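Long-range contacts in tRNA modification GTPase MnmE (Chlorobium tepidum, PDB 3GEE), which probably hydrolyses GTP at a high intrinsic rate and takes part in adding a carboxymethylaminomethyl group to the wobble uridine U34 of certain tRNAs: residues 139-149 / 161-170; 177-188 / 441-452. All coordinates share one frame; numbering follows the deposited sequence.

Interaction 1 (139-149 / 161-170); sequences DLLQAEAIGEM and AVSQMKGDLS
D139 and S170 meet through the S170 hydroxyl, which donates to OD2 of D139 on its syn lone pair (OG to OD2 3.1 Å). The other carboxylate oxygen, OD1, takes Q142 N at 2.8 Å, while Q142 OE1 takes D139 N: a capping box with D139 as N-cap of helix 140-151. With an alanine here, Q142 N and the S170 hydroxyl would probably both lose their acceptor, and the helix start its side-chain cap. The Q142 side-chain amide is used at both ends: besides OE1, its NE2 donates nearly straight to M165 O (3.0 Å, 170° at the hydrogen), which lies in the amide plane. These bonds tie together a nearly antiparallel helical hairpin of the MnmE helical domain, 140-151 against 155-166, whose second helix closes in a Schellman motif with G167 as C-prime residue. Q164 is a knob among L141, E144, A145 and E148. With CG anti to the backbone N (chi1 -169°), its extended chain lets Q164 NE2 donate to L141 O (3.0 Å), a carbonyl that also accepts the helical bond from A145 N. E144 OE2 is satisfied outside the pair, by a salt bridge to R413 and a hydrogen bond with H414 NE2. One turn on from A145, M149 CE lies 3.5 Å from M165 SD, the chains crossing at about a right angle.

Interaction 2 (177-188 / 441-452); sequences REQLIRSCALIE and IAFELRAALDYV
L180 and L449 face each other where helix 179-185 runs nearly antiparallel to helix 441-456 (164° between segment axes), a pairing within the MnmE helical domain of segments 253 residues apart at their nearest ends. No hydrogen bond crosses it; side-chain shape carries the contact. L180 is a knob in the hole formed by L445, A448, L449 and V452. Its CG lies beside the backbone N, opposite the carbonyl carbon (chi1 -74°), and the two methyls divide the hole: L180 CD2 rests against A448 CB at 4.0 Å, CD1 against V452 CG2 at 3.9 Å. L449 packs back from the other helix, its CB against L180 CB, and L449 CD1 passes the L180 carbonyl oxygen and reaches I181 CD1 (3.7 Å). That same L449 methyl meets the R177 guanidinium at its edge, near the plane, with NH1 the atom approached. R177 and V452 slide past each other in opposite directions.

Toward the start of helix 441-456, I187 takes over. Its CD1 touches two methyls, I441 CD1 and L445 CD1, each at 3.7 Å, and it crosses both side chains at about a right angle. L206 of helix 203-232 also packs on I187, while L425 of helix 412-432 touches A448, so further helices of the domain flank the pair. At the more exposed margin, C184 points SG at R446 CG (3.7 Å). E188, bent at chi2 (-79°), crosses R446 at about a right angle; E188 OE2 stays 4.5 Å from R446 NE, beyond a salt bridge, and instead lies 3.3 Å from the R446 CD methylene.

Both contacts pair nearly antiparallel helices of the MnmE helical domain, but they hold different elements. Interaction 1 joins helix 140-151 to the next helix, 155-166, and to the start of helix 168-177, whereas interaction 2 brings together segments separated by some 250 residues; helices 168-177 and 179-185, consecutive in the chain, lead from one to the other, with centres about 25 Å apart. Interaction 1 is the more buried and closer to the centre of the chain, near a bound folinic acid, and residues of the second subunit pack on it. Its chemistry is mixed, with backbone carbonyls met by glutamine amides among apolar side chains. Interaction 2, away from annotated sites and untouched by the other subunit, relies on aliphatic packing with charged residues at its exposed margin.

Interaction 1 (139-149 / 161-170)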
loop_
_atom_site.group_PDB
_atom_site.type_symbol
_atom_site.label_atom_id
_atom_site.label_comp_id
_atom_site.label_asym_id
_atom_site.label_seq_id
_atom_site.Cartn_x
_atom_site.Cartn_y
_atom_site.Cartn_z
ATOM N N ASP A 139 9.066 -24.655 5.730
ATOM C CA ASP A 139 10.279 -25.060 4.986
ATOM C C ASP A 139 10.663 -24.100 3.848
ATOM O O ASP A 139 9.926 -23.156 3.553
ATOM C CB ASP A 139 10.210 -26.529 4.512
ATOM C CG ASP A 139 9.176 -26.770 3.405
ATOM O OD1 ASP A 139 8.750 -25.816 2.721
ATOM O OD2 ASP A 139 8.798 -27.944 3.202
ATOM N N LEU A 140 11.812 -24.346 3.216
ATOM C CA LEU A 140 12.316 -23.479 2.147
ATOM C C LEU A 140 11.343 -23.308 0.996
ATOM O O LEU A 140 11.186 -22.201 0.479
ATOM C CB LEU A 140 13.659 -23.966 1.604
ATOM C CG LEU A 140 14.886 -23.120 1.942
ATOM C CD1 LEU A 140 16.016 -23.457 0.984
ATOM C CD2 LEU A 140 14.572 -21.625 1.885
ATOM N N LEU A 141 10.700 -24.401 0.594
ATOM C CA LEU A 141 9.671 -24.336 -0.434
ATOM C C LEU A 141 8.565 -23.376 -0.007
ATOM O O LEU A 141 8.222 -22.442 -0.739
ATOM C CB LEU A 141 9.091 -25.722 -0.721
ATOM C CG LEU A 141 9.918 -26.707 -1.552
ATOM C CD1 LEU A 141 9.194 -28.039 -1.628
ATOM C CD2 LEU A 141 10.206 -26.172 -2.959
ATOM N N GLN A 142 8.037 -23.603 1.196
ATOM C CA GLN A 142 6.953 -22.798 1.740
ATOM C C GLN A 142 7.385 -21.351 1.918
ATOM O O GLN A 142 6.620 -20.432 1.628
ATOM C CB GLN A 142 6.475 -23.372 3.065
ATOM C CG GLN A 142 5.693 -24.668 2.942
ATOM C CD GLN A 142 5.349 -25.263 4.295
ATOM O OE1 GLN A 142 6.236 -25.610 5.081
ATOM N NE2 GLN A 142 4.055 -25.379 4.577
ATOM N N ALA A 143 8.615 -21.154 2.384
ATOM C CA ALA A 143 9.196 -19.818 2.477
ATOM C C ALA A 143 9.160 -19.107 1.118
ATOM O O ALA A 143 8.600 -18.011 0.997
ATOM C CB ALA A 143 10.625 -19.891 3.016
ATOM N N GLU A 144 9.735 -19.750 0.101
ATOM C CA GLU A 144 9.765 -19.208 -1.253
ATOM C C GLU A 144 8.353 -18.980 -1.780
ATOM O O GLU A 144 8.106 -18.021 -2.513
ATOM C CB GLU A 144 10.519 -20.146 -2.196
ATOM C CG GLU A 144 12.002 -20.261 -1.924
ATOM C CD GLU A 144 12.734 -20.998 -3.024
ATOM O OE1 GLU A 144 13.043 -20.367 -4.059
ATOM O OE2 GLU A 144 13.010 -22.206 -2.856
ATOM N N ALA A 145 7.433 -19.861 -1.392
ATOM C CA ALA A 145 6.049 -19.793 -1.844
ATOM C C ALA A 145 5.361 -18.519 -1.372
ATOM O O ALA A 145 4.541 -17.951 -2.093
ATOM C CB ALA A 145 5.280 -21.011 -1.382
ATOM N N ILE A 146 5.693 -18.074 -0.163
ATOM C CA ILE A 146 5.110 -16.846 0.370
ATOM C C ILE A 146 5.476 -15.679 -0.533
ATOM O O ILE A 146 4.600 -14.897 -0.926
ATOM C CB ILE A 146 5.548 -16.555 1.822
ATOM C CG1 ILE A 146 4.957 -17.595 2.778
ATOM C CG2 ILE A 146 5.112 -15.154 2.228
ATOM C CD1 ILE A 146 5.722 -17.746 4.068
ATOM N N GLY A 147 6.766 -15.580 -0.863
ATOM C CA GLY A 147 7.270 -14.560 -1.778
ATOM C C GLY A 147 6.566 -14.657 -3.112
ATOM O O GLY A 147 5.973 -13.691 -3.583
ATOM N N GLU A 148 6.603 -15.849 -3.698
ATOM C CA GLU A 148 5.996 -16.109 -4.999
ATOM C C GLU A 148 4.539 -15.657 -5.090
ATOM O O GLU A 148 4.074 -15.258 -6.154
ATOM C CB GLU A 148 6.105 -17.593 -5.354
ATOM C CG GLU A 148 7.482 -18.023 -5.837
ATOM C CD GLU A 148 7.549 -19.500 -6.219
ATOM O OE1 GLU A 148 6.500 -20.095 -6.571
ATOM O OE2 GLU A 148 8.664 -20.067 -6.174
ATOM N N MET A 149 3.828 -15.713 -3.974
ATOM C CA MET A 149 2.413 -15.363 -3.946
ATOM C C MET A 149 2.195 -13.859 -3.976
ATOM O O MET A 149 1.311 -13.365 -4.679
ATOM C CB MET A 149 1.757 -15.942 -2.696
ATOM C CG MET A 149 0.253 -15.769 -2.665
ATOM S SD MET A 149 -0.475 -16.716 -1.341
ATOM C CE MET A 149 0.234 -18.318 -1.705
ATOM N N ALA A 161 1.687 -20.840 -6.259
ATOM C CA ALA A 161 2.258 -20.495 -4.961
ATOM C C ALA A 161 1.399 -21.022 -3.816
ATOM O O ALA A 161 1.926 -21.485 -2.802
ATOM C CB ALA A 161 2.452 -18.997 -4.839
ATOM N N VAL A 162 0.078 -20.954 -3.984
ATOM C CA VAL A 162 -0.854 -21.489 -2.993
ATOM C C VAL A 162 -0.566 -22.967 -2.750
ATOM O O VAL A 162 -0.439 -23.395 -1.606
ATOM C CB VAL A 162 -2.325 -21.279 -3.408
ATOM C CG1 VAL A 162 -3.256 -22.104 -2.535
ATOM C CG2 VAL A 162 -2.698 -19.805 -3.327
ATOM N N SER A 163 -0.440 -23.727 -3.833
ATOM C CA SER A 163 -0.087 -25.141 -3.758
ATOM C C SER A 163 1.218 -25.363 -2.987
ATOM O O SER A 163 1.293 -26.233 -2.115
ATOM C CB SER A 163 0.016 -25.737 -5.161
ATOM O OG SER A 163 0.534 -27.055 -5.116
ATOM N N GLN A 164 2.232 -24.564 -3.304
ATOM C CA GLN A 164 3.542 -24.703 -2.676
ATOM C C GLN A 164 3.524 -24.276 -1.204
ATOM O O GLN A 164 4.282 -24.811 -0.388
ATOM C CB GLN A 164 4.591 -23.918 -3.466
ATOM C CG GLN A 164 6.038 -24.190 -3.055
ATOM C CD GLN A 164 7.037 -23.738 -4.104
ATOM O OE1 GLN A 164 6.930 -24.106 -5.275
ATOM N NE2 GLN A 164 8.017 -22.943 -3.691
ATOM N N MET A 165 2.659 -23.318 -0.880
ATOM C CA MET A 165 2.497 -22.833 0.491
ATOM C C MET A 165 1.796 -23.908 1.329
ATOM O O MET A 165 2.205 -24.210 2.453
ATOM C CB MET A 165 1.705 -21.520 0.487
ATOM C CG MET A 165 1.762 -20.725 1.789
ATOM S SD MET A 165 0.910 -19.125 1.684
ATOM C CE MET A 165 -0.812 -19.632 1.548
ATOM N N LYS A 166 0.750 -24.490 0.746
ATOM C CA LYS A 166 0.047 -25.644 1.295
ATOM C C LYS A 166 1.000 -26.838 1.489
ATOM O O LYS A 166 0.749 -27.709 2.327
ATOM C CB LYS A 166 -1.088 -26.020 0.343
ATOM C CG LYS A 166 -2.271 -26.727 0.965
ATOM C CD LYS A 166 -3.399 -26.821 -0.056
ATOM C CE LYS A 166 -4.592 -27.588 0.483
ATOM N NZ LYS A 166 -5.639 -27.770 -0.563
ATOM N N GLY A 167 2.076 -26.880 0.700
ATOM C CA GLY A 167 3.149 -27.866 0.872
ATOM C C GLY A 167 3.098 -29.088 -0.033
ATOM O O GLY A 167 3.861 -30.040 0.165
ATOM N N ASP A 168 2.207 -29.060 -1.027
ATOM C CA ASP A 168 2.014 -30.175 -1.962
ATOM C C ASP A 168 3.325 -30.794 -2.474
ATOM O O ASP A 168 3.481 -32.023 -2.484
ATOM C CB ASP A 168 1.143 -29.741 -3.149
ATOM C CG ASP A 168 -0.311 -29.486 -2.758
ATOM O OD1 ASP A 168 -0.648 -29.583 -1.555
ATOM O OD2 ASP A 168 -1.125 -29.182 -3.664
ATOM N N LEU A 169 4.261 -29.941 -2.894
ATOM C CA LEU A 169 5.556 -30.410 -3.380
ATOM C C LEU A 169 6.312 -31.083 -2.242
ATOM O O LEU A 169 6.881 -32.169 -2.412
ATOM C CB LEU A 169 6.386 -29.248 -3.933
ATOM C CG LEU A 169 7.057 -29.378 -5.308
ATOM C CD1 LEU A 169 8.320 -28.527 -5.343
ATOM C CD2 LEU A 169 7.374 -30.824 -5.716
ATOM N N SER A 170 6.289 -30.427 -1.081
ATOM C CA SER A 170 6.980 -30.900 0.116
ATOM C C SER A 170 6.511 -32.291 0.525
ATOM O O SER A 170 7.329 -33.136 0.899
ATOM C CB SER A 170 6.784 -29.914 1.266
ATOM O OG SER A 170 6.965 -28.579 0.822
#

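Interaction 2 (177-188 / 441-452)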
loop_
_atom_site.group_PDB
_atom_site.type_symbol
_atom_site.label_atom_id
_atom_site.label_comp_id
_atom_site.label_asym_id
_atom_site.label_seq_id
_atom_site.Cartn_x
_atom_site.Cartn_y
_atom_site.Cartn_z
ATOM N N ARG A 177 12.174 -38.717 0.273
ATOM C CA ARG A 177 13.052 -38.847 1.433
ATOM C C ARG A 177 12.787 -40.172 2.153
ATOM O O ARG A 177 13.655 -40.691 2.857
ATOM C CB ARG A 177 12.842 -37.672 2.392
ATOM C CG ARG A 177 13.515 -36.374 1.949
ATOM C CD ARG A 177 13.084 -35.152 2.790
ATOM N NE ARG A 177 13.459 -35.178 4.216
ATOM C CZ ARG A 177 14.585 -35.683 4.736
ATOM N NH1 ARG A 177 15.522 -36.230 3.970
ATOM N NH2 ARG A 177 14.777 -35.632 6.050
ATOM N N GLU A 178 11.582 -40.704 1.949
ATOM C CA GLU A 178 11.143 -41.982 2.502
ATOM C C GLU A 178 12.128 -43.109 2.173
ATOM O O GLU A 178 12.761 -43.665 3.072
ATOM C CB GLU A 178 9.752 -42.326 1.961
ATOM C CG GLU A 178 8.849 -43.061 2.942
ATOM C CD GLU A 178 8.101 -42.126 3.888
ATOM O OE1 GLU A 178 7.553 -42.619 4.896
ATOM O OE2 GLU A 178 8.052 -40.902 3.627
ATOM N N GLN A 179 12.256 -43.426 0.884
ATOM C CA GLN A 179 13.153 -44.487 0.420
ATOM C C GLN A 179 14.614 -44.110 0.624
ATOM O O GLN A 179 15.456 -44.976 0.857
ATOM C CB GLN A 179 12.907 -44.821 -1.057
ATOM C CG GLN A 179 11.499 -45.312 -1.386
ATOM C CD GLN A 179 10.547 -44.188 -1.776
ATOM O OE1 GLN A 179 10.635 -43.070 -1.265
ATOM N NE2 GLN A 179 9.629 -44.487 -2.688
ATOM N N LEU A 180 14.905 -42.813 0.539
ATOM C CA LEU A 180 16.257 -42.302 0.768
ATOM C C LEU A 180 16.655 -42.304 2.250
ATOM O O LEU A 180 17.794 -41.986 2.591
ATOM C CB LEU A 180 16.438 -40.911 0.142
ATOM C CG LEU A 180 16.561 -40.846 -1.387
ATOM C CD1 LEU A 180 16.525 -39.401 -1.861
ATOM C CD2 LEU A 180 17.819 -41.551 -1.900
ATOM N N ILE A 181 15.709 -42.649 3.122
ATOM C CA ILE A 181 16.022 -43.009 4.504
ATOM C C ILE A 181 16.021 -44.537 4.598
ATOM O O ILE A 181 16.910 -45.133 5.211
ATOM C CB ILE A 181 15.019 -42.379 5.518
ATOM C CG1 ILE A 181 15.193 -40.852 5.601
ATOM C CG2 ILE A 181 15.141 -43.028 6.905
ATOM C CD1 ILE A 181 16.436 -40.363 6.351
ATOM N N ARG A 182 15.027 -45.154 3.957
ATOM C CA ARG A 182 14.847 -46.605 3.956
ATOM C C ARG A 182 16.035 -47.344 3.342
ATOM O O ARG A 182 16.681 -48.147 4.013
ATOM C CB ARG A 182 13.554 -46.975 3.220
ATOM C CG ARG A 182 13.221 -48.467 3.197
ATOM C CD ARG A 182 11.949 -48.750 2.403
ATOM N NE ARG A 182 10.745 -48.258 3.079
ATOM C CZ ARG A 182 10.130 -47.108 2.804
ATOM N NH1 ARG A 182 10.591 -46.303 1.854
ATOM N NH2 ARG A 182 9.045 -46.761 3.484
ATOM N N SER A 183 16.315 -47.065 2.072
ATOM C CA SER A 183 17.365 -47.768 1.338
ATOM C C SER A 183 18.773 -47.289 1.698
ATOM O O SER A 183 19.746 -48.021 1.505
ATOM C CB SER A 183 17.127 -47.658 -0.170
ATOM O OG SER A 183 15.867 -48.204 -0.523
ATOM N N CYS A 184 18.874 -46.071 2.225
ATOM C CA CYS A 184 20.167 -45.490 2.593
ATOM C C CYS A 184 20.704 -46.061 3.905
ATOM O O CYS A 184 21.800 -46.624 3.930
ATOM C CB CYS A 184 20.073 -43.965 2.667
ATOM S SG CYS A 184 21.652 -43.114 2.912
ATOM N N ALA A 185 19.928 -45.923 4.982
ATOM C CA ALA A 185 20.303 -46.447 6.300
ATOM C C ALA A 185 20.425 -47.973 6.303
ATOM O O ALA A 185 21.044 -48.555 7.198
ATOM C CB ALA A 185 19.314 -45.987 7.360
ATOM N N LEU A 186 19.831 -48.602 5.289
ATOM C CA LEU A 186 19.916 -50.043 5.068
ATOM C C LEU A 186 21.348 -50.458 4.724
ATOM O O LEU A 186 21.759 -51.587 5.002
ATOM C CB LEU A 186 18.960 -50.444 3.940
ATOM C CG LEU A 186 18.460 -51.886 3.817
ATOM C CD1 LEU A 186 17.007 -51.900 3.364
ATOM C CD2 LEU A 186 19.334 -52.714 2.877
ATOM N N ILE A 187 22.094 -49.538 4.116
ATOM C CA ILE A 187 23.492 -49.774 3.751
ATOM C C ILE A 187 24.436 -48.913 4.606
ATOM O O ILE A 187 25.644 -49.155 4.646
ATOM C CB ILE A 187 23.728 -49.559 2.227
ATOM C CG1 ILE A 187 22.716 -50.377 1.417
ATOM C CG2 ILE A 187 25.160 -49.946 1.831
ATOM C CD1 ILE A 187 22.565 -49.948 -0.023
ATOM N N GLU A 188 23.875 -47.927 5.306
ATOM C CA GLU A 188 24.647 -47.103 6.244
ATOM C C GLU A 188 25.008 -47.862 7.527
ATOM O O GLU A 188 25.752 -47.351 8.369
ATOM C CB GLU A 188 23.901 -45.805 6.584
ATOM C CG GLU A 188 23.911 -44.739 5.483
ATOM C CD GLU A 188 25.210 -43.949 5.418
ATOM O OE1 GLU A 188 26.247 -44.519 5.010
ATOM O OE2 GLU A 188 25.188 -42.747 5.762
ATOM N N ILE A 441 29.026 -47.077 -2.916
ATOM C CA ILE A 441 27.591 -47.056 -3.227
ATOM C C ILE A 441 26.805 -46.252 -2.182
ATOM O O ILE A 441 25.845 -45.554 -2.517
ATOM C CB ILE A 441 27.017 -48.507 -3.414
ATOM C CG1 ILE A 441 25.572 -48.486 -3.954
ATOM C CG2 ILE A 441 27.197 -49.361 -2.146
ATOM C CD1 ILE A 441 24.469 -48.613 -2.914
ATOM N N ALA A 442 27.237 -46.345 -0.925
ATOM C CA ALA A 442 26.628 -45.604 0.175
ATOM C C ALA A 442 26.929 -44.107 0.085
ATOM O O ALA A 442 26.240 -43.293 0.705
ATOM C CB ALA A 442 27.092 -46.164 1.512
ATOM N N PHE A 443 27.959 -43.756 -0.683
ATOM C CA PHE A 443 28.314 -42.357 -0.927
ATOM C C PHE A 443 27.294 -41.685 -1.843
ATOM O O PHE A 443 26.893 -40.543 -1.603
ATOM C CB PHE A 443 29.724 -42.252 -1.526
ATOM C CG PHE A 443 30.213 -40.835 -1.697
ATOM C CD1 PHE A 443 30.064 -40.173 -2.914
ATOM C CD2 PHE A 443 30.828 -40.164 -0.642
ATOM C CE1 PHE A 443 30.515 -38.862 -3.076
ATOM C CE2 PHE A 443 31.283 -38.853 -0.794
ATOM C CZ PHE A 443 31.125 -38.202 -2.014
ATOM N N GLU A 444 26.878 -42.403 -2.884
ATOM C CA GLU A 444 25.939 -41.878 -3.877
ATOM C C GLU A 444 24.525 -41.720 -3.322
ATOM O O GLU A 444 23.825 -40.763 -3.660
ATOM C CB GLU A 444 25.920 -42.760 -5.132
ATOM C CG GLU A 444 27.272 -42.909 -5.834
ATOM C CD GLU A 444 27.904 -41.577 -6.211
ATOM O OE1 GLU A 444 27.229 -40.748 -6.859
ATOM O OE2 GLU A 444 29.084 -41.365 -5.861
ATOM N N LEU A 445 24.112 -42.660 -2.474
ATOM C CA LEU A 445 22.779 -42.630 -1.875
ATOM C C LEU A 445 22.634 -41.471 -0.897
ATOM O O LEU A 445 21.591 -40.815 -0.861
ATOM C CB LEU A 445 22.463 -43.954 -1.173
ATOM C CG LEU A 445 22.504 -45.258 -1.976
ATOM C CD1 LEU A 445 22.257 -46.425 -1.040
ATOM C CD2 LEU A 445 21.495 -45.263 -3.123
ATOM N N ARG A 446 23.685 -41.225 -0.113
ATOM C CA ARG A 446 23.727 -40.079 0.797
ATOM C C ARG A 446 23.811 -38.757 0.046
ATOM O O ARG A 446 23.379 -37.723 0.558
ATOM C CB ARG A 446 24.894 -40.183 1.781
ATOM C CG ARG A 446 24.513 -40.755 3.133
ATOM C CD ARG A 446 24.920 -39.814 4.259
ATOM N NE ARG A 446 24.006 -38.674 4.370
ATOM C CZ ARG A 446 24.114 -37.697 5.268
ATOM N NH1 ARG A 446 23.229 -36.713 5.278
ATOM N NH2 ARG A 446 25.100 -37.698 6.157
ATOM N N ALA A 447 24.378 -38.799 -1.158
ATOM C CA ALA A 447 24.456 -37.626 -2.022
ATOM C C ALA A 447 23.077 -37.225 -2.542
ATOM O O ALA A 447 22.767 -36.037 -2.624
ATOM C CB ALA A 447 25.418 -37.877 -3.175
ATOM N N ALA A 448 22.257 -38.221 -2.879
ATOM C CA ALA A 448 20.899 -37.993 -3.373
ATOM C C ALA A 448 19.980 -37.430 -2.287
ATOM O O ALA A 448 19.267 -36.452 -2.519
ATOM C CB ALA A 448 20.323 -39.273 -3.944
ATOM N N LEU A 449 20.007 -38.056 -1.110
ATOM C CA LEU A 449 19.260 -37.583 0.059
ATOM C C LEU A 449 19.706 -36.181 0.476
ATOM O O LEU A 449 18.901 -35.384 0.967
ATOM C CB LEU A 449 19.387 -38.580 1.223
ATOM C CG LEU A 449 19.315 -38.082 2.675
ATOM C CD1 LEU A 449 18.366 -38.919 3.514
ATOM C CD2 LEU A 449 20.704 -38.027 3.305
ATOM N N ASP A 450 20.990 -35.896 0.273
ATOM C CA ASP A 450 21.553 -34.579 0.539
ATOM C C ASP A 450 20.997 -33.547 -0.442
ATOM O O ASP A 450 20.725 -32.407 -0.060
ATOM C CB ASP A 450 23.081 -34.630 0.440
ATOM C CG ASP A 450 23.770 -33.741 1.460
ATOM O OD1 ASP A 450 23.346 -32.575 1.637
ATOM O OD2 ASP A 450 24.752 -34.214 2.075
ATOM N N TYR A 451 20.819 -33.958 -1.698
ATOM C CA TYR A 451 20.326 -33.065 -2.747
ATOM C C TYR A 451 18.828 -32.803 -2.651
ATOM O O TYR A 451 18.392 -31.660 -2.787
ATOM C CB TYR A 451 20.698 -33.583 -4.141
ATOM C CG TYR A 451 22.166 -33.424 -4.492
ATOM C CD1 TYR A 451 22.863 -32.257 -4.166
ATOM C CD2 TYR A 451 22.853 -34.432 -5.167
ATOM C CE1 TYR A 451 24.208 -32.108 -4.490
ATOM C CE2 TYR A 451 24.200 -34.290 -5.497
ATOM C CZ TYR A 451 24.868 -33.126 -5.157
ATOM O OH TYR A 451 26.196 -32.979 -5.481
ATOM N N VAL A 452 18.047 -33.856 -2.418
ATOM C CA VAL A 452 16.599 -33.727 -2.242
ATOM C C VAL A 452 16.291 -32.875 -1.008
ATOM O O VAL A 452 15.364 -32.062 -1.013
ATOM C CB VAL A 452 15.908 -35.113 -2.145
ATOM C CG1 VAL A 452 14.414 -34.972 -1.873
ATOM C CG2 VAL A 452 16.129 -35.902 -3.421
#